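Local structure of penicillin-binding protein A (Mycobacterium tuberculosis, 3UN7) at residues 207-219 with 231-245. The protein probably cross-links the peptide stems of the peptidoglycan cell wall as a D,D-transpeptidase and takes part in regulating cell length. Numbering follows the deposited sequence.
Sequences GATETEQLTAAPT and NYGGAPCGDEPTVSL
Leu214 and Val243 form the hydrogen-bonded pair at the middle of a two-stranded antiparallel sheet, in which strands 213-215 and 242-244 run at 134° to each other. Leu214 N reaches Val243 O at 2.8 Å in a nearly straight bond, and Val243 N returns to Leu214 O. Beyond the sheet the pairing goes on: Leu245 N, at the start of helix 245-251, donates to Glu212 O, while past the other end of the sheet Ala216 N bonds Pro241 O and Ala216 O takes Cys237 N at 2.7 Å, in the carbonyl plane on a lone pair. This sheet belongs to the transpeptidase domain, its strands joined by a long connection carrying strands 219-221 and 228-230; it lies against helix 254-264, and the Cys237-Cys253 disulfide ties the loop to the residue just before that helix. Ala216 CB lies 3.3 Å from Glu240 O and 3.8 Å from Cys237 CB. Leu245, its CG anti to the backbone N (chi1 -170°), sends CD1 to 3.4 Å from Thr209 O and on to Ala208 CB, with Leu214 lying side by side with it. Farther along, Pro218 CD lies 4.2 Å from Pro236 CG, an apolar contact between obliquely crossing rings. Asn231 N donates to Pro218 O, and its side-chain ND2 holds Ala235 O at 2.9 Å in the amide plane, while OD1 accepts from Thr255 N, which holds the amide from both ends; the side chain of Asn231 lies about 9 Å from that of Ser193, the probable acyl-ester nucleophile.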
# COMPACT_ATOMS: atom_id res chain seq x y z
N GLY A 207 12.32 10.69 -23.68
CA GLY A 207 13.16 10.16 -24.76
C GLY A 207 14.53 9.62 -24.39
O GLY A 207 15.34 9.32 -25.27
N ALA A 208 14.80 9.48 -23.09
CA ALA A 208 16.02 8.81 -22.65
C ALA A 208 15.96 7.34 -23.09
O ALA A 208 14.88 6.80 -23.34
CB ALA A 208 16.17 8.90 -21.13
N THR A 209 17.11 6.71 -23.23
CA THR A 209 17.14 5.28 -23.56
C THR A 209 17.83 4.53 -22.44
O THR A 209 18.58 5.11 -21.65
CB THR A 209 17.85 4.97 -24.90
OG1 THR A 209 19.26 5.22 -24.76
CG2 THR A 209 17.29 5.81 -26.04
N GLU A 210 17.56 3.23 -22.39
CA GLU A 210 18.10 2.36 -21.37
C GLU A 210 19.60 2.18 -21.49
O GLU A 210 20.26 1.78 -20.53
CB GLU A 210 17.47 0.98 -21.50
CG GLU A 210 16.01 0.90 -21.14
CD GLU A 210 15.53 -0.53 -21.16
OE1 GLU A 210 16.39 -1.44 -21.09
OE2 GLU A 210 14.30 -0.76 -21.26
N THR A 211 20.13 2.47 -22.67
CA THR A 211 21.52 2.19 -22.95
C THR A 211 22.39 3.43 -22.82
O THR A 211 23.60 3.33 -22.94
CB THR A 211 21.76 1.57 -24.36
OG1 THR A 211 22.38 2.53 -25.21
CG2 THR A 211 20.46 1.07 -24.97
N GLU A 212 21.78 4.59 -22.58
CA GLU A 212 22.55 5.81 -22.47
C GLU A 212 23.34 5.85 -21.17
O GLU A 212 22.95 5.24 -20.17
CB GLU A 212 21.67 7.06 -22.61
CG GLU A 212 20.79 7.35 -21.41
CD GLU A 212 20.78 8.81 -21.05
OE1 GLU A 212 21.80 9.51 -21.32
OE2 GLU A 212 19.76 9.26 -20.49
N GLN A 213 24.44 6.59 -21.19
CA GLN A 213 25.46 6.49 -20.16
C GLN A 213 25.31 7.55 -19.08
O GLN A 213 25.17 8.73 -19.38
CB GLN A 213 26.85 6.55 -20.81
CG GLN A 213 27.11 5.38 -21.79
CD GLN A 213 27.14 4.04 -21.10
OE1 GLN A 213 26.34 3.15 -21.40
NE2 GLN A 213 28.04 3.89 -20.12
N LEU A 214 25.34 7.11 -17.82
CA LEU A 214 25.25 8.01 -16.66
C LEU A 214 26.41 7.76 -15.71
O LEU A 214 27.02 6.68 -15.71
CB LEU A 214 23.93 7.80 -15.91
CG LEU A 214 22.64 7.90 -16.72
CD1 LEU A 214 21.47 7.25 -15.94
CD2 LEU A 214 22.36 9.33 -17.05
N THR A 215 26.69 8.75 -14.86
CA THR A 215 27.81 8.66 -13.92
C THR A 215 27.76 7.41 -13.05
O THR A 215 26.70 6.98 -12.59
CB THR A 215 27.97 9.93 -13.04
OG1 THR A 215 29.09 9.75 -12.18
CG2 THR A 215 26.72 10.20 -12.20
N ALA A 216 28.94 6.81 -12.85
CA ALA A 216 29.11 5.68 -11.97
C ALA A 216 29.76 6.13 -10.66
O ALA A 216 30.00 5.32 -9.78
CB ALA A 216 29.96 4.60 -12.64
N ALA A 217 30.00 7.44 -10.55
CA ALA A 217 30.70 8.06 -9.41
C ALA A 217 30.05 7.73 -8.06
O ALA A 217 28.83 7.72 -7.97
CB ALA A 217 30.81 9.59 -9.59
N PRO A 218 30.88 7.46 -7.03
CA PRO A 218 30.39 7.14 -5.68
C PRO A 218 29.74 8.32 -4.95
O PRO A 218 28.95 8.10 -4.04
CB PRO A 218 31.66 6.69 -4.96
CG PRO A 218 32.77 7.38 -5.66
CD PRO A 218 32.35 7.44 -7.09
N THR A 219 30.08 9.55 -5.34
CA THR A 219 29.41 10.74 -4.81
C THR A 219 29.15 11.75 -5.92
O THR A 219 29.83 11.74 -6.95
CB THR A 219 30.21 11.46 -3.68
OG1 THR A 219 31.41 12.03 -4.21
CG2 THR A 219 30.54 10.50 -2.53
N ASN A 231 26.23 7.03 -3.24
CA ASN A 231 25.65 5.72 -3.50
C ASN A 231 25.57 4.97 -2.18
O ASN A 231 26.42 5.15 -1.30
CB ASN A 231 26.51 4.92 -4.48
CG ASN A 231 26.35 5.37 -5.93
OD1 ASN A 231 25.40 6.07 -6.28
ND2 ASN A 231 27.28 4.95 -6.78
N TYR A 232 24.53 4.16 -2.03
CA TYR A 232 24.41 3.29 -0.88
C TYR A 232 25.70 2.46 -0.73
O TYR A 232 26.18 1.85 -1.69
CB TYR A 232 23.18 2.40 -1.04
CG TYR A 232 23.18 1.17 -0.17
CD1 TYR A 232 23.01 1.26 1.21
CD2 TYR A 232 23.34 -0.09 -0.74
CE1 TYR A 232 23.01 0.12 2.01
CE2 TYR A 232 23.34 -1.23 0.04
CZ TYR A 232 23.17 -1.12 1.41
OH TYR A 232 23.17 -2.26 2.18
N GLY A 233 26.27 2.47 0.47
CA GLY A 233 27.53 1.78 0.73
C GLY A 233 28.78 2.54 0.29
O GLY A 233 29.90 2.09 0.55
N GLY A 234 28.58 3.67 -0.37
CA GLY A 234 29.69 4.52 -0.83
C GLY A 234 30.55 3.98 -1.96
O GLY A 234 31.67 4.46 -2.19
N ALA A 235 30.04 2.99 -2.68
CA ALA A 235 30.80 2.37 -3.77
C ALA A 235 30.38 2.96 -5.11
O ALA A 235 29.23 3.38 -5.26
CB ALA A 235 30.62 0.85 -3.76
N PRO A 236 31.30 3.00 -6.10
CA PRO A 236 30.94 3.38 -7.46
C PRO A 236 29.94 2.40 -8.06
O PRO A 236 29.88 1.25 -7.62
CB PRO A 236 32.27 3.29 -8.21
CG PRO A 236 33.31 3.40 -7.17
CD PRO A 236 32.74 2.70 -5.99
N CYS A 237 29.16 2.85 -9.04
CA CYS A 237 28.13 2.01 -9.64
C CYS A 237 28.73 0.79 -10.32
O CYS A 237 28.21 -0.32 -10.18
CB CYS A 237 27.27 2.81 -10.63
SG CYS A 237 25.75 1.96 -11.11
N GLY A 238 29.81 1.00 -11.06
CA GLY A 238 30.60 -0.10 -11.62
C GLY A 238 32.06 0.31 -11.73
O GLY A 238 32.44 1.41 -11.30
N ASP A 239 32.87 -0.57 -12.33
CA ASP A 239 34.31 -0.35 -12.51
C ASP A 239 34.63 0.41 -13.80
O ASP A 239 35.73 0.28 -14.35
CB ASP A 239 35.06 -1.69 -12.53
CG ASP A 239 34.59 -2.65 -11.44
OD1 ASP A 239 35.39 -2.93 -10.53
OD2 ASP A 239 33.43 -3.13 -11.49
N GLU A 240 33.66 1.17 -14.30
CA GLU A 240 33.84 2.02 -15.47
C GLU A 240 33.48 3.45 -15.06
O GLU A 240 32.82 3.63 -14.04
CB GLU A 240 32.92 1.56 -16.61
CG GLU A 240 33.10 0.11 -17.04
CD GLU A 240 32.40 -0.84 -16.09
OE1 GLU A 240 33.07 -1.74 -15.55
OE2 GLU A 240 31.18 -0.67 -15.86
N PRO A 241 33.95 4.45 -15.82
CA PRO A 241 33.53 5.85 -15.57
C PRO A 241 32.01 6.05 -15.58
O PRO A 241 31.49 6.83 -14.78
CB PRO A 241 34.18 6.62 -16.72
CG PRO A 241 35.37 5.78 -17.13
CD PRO A 241 34.93 4.36 -16.92
N THR A 242 31.32 5.36 -16.48
CA THR A 242 29.86 5.49 -16.61
C THR A 242 29.19 4.12 -16.65
O THR A 242 29.86 3.11 -16.80
CB THR A 242 29.49 6.29 -17.87
OG1 THR A 242 29.96 5.59 -19.03
CG2 THR A 242 30.12 7.70 -17.84
N VAL A 243 27.86 4.10 -16.50
CA VAL A 243 27.07 2.88 -16.70
C VAL A 243 25.79 3.23 -17.46
O VAL A 243 25.35 4.38 -17.45
CB VAL A 243 26.67 2.17 -15.37
CG1 VAL A 243 27.90 1.50 -14.70
CG2 VAL A 243 25.97 3.13 -14.43
N SER A 244 25.21 2.23 -18.12
CA SER A 244 23.94 2.41 -18.81
C SER A 244 22.83 2.70 -17.80
O SER A 244 22.90 2.26 -16.65
CB SER A 244 23.60 1.15 -19.61
OG SER A 244 23.23 0.08 -18.74
N LEU A 245 21.82 3.44 -18.23
CA LEU A 245 20.61 3.64 -17.45
C LEU A 245 20.07 2.30 -16.93
O LEU A 245 19.75 2.19 -15.76
CB LEU A 245 19.55 4.39 -18.28
CG LEU A 245 18.26 4.94 -17.64
CD1 LEU A 245 17.72 6.11 -18.47
CD2 LEU A 245 17.22 3.86 -17.53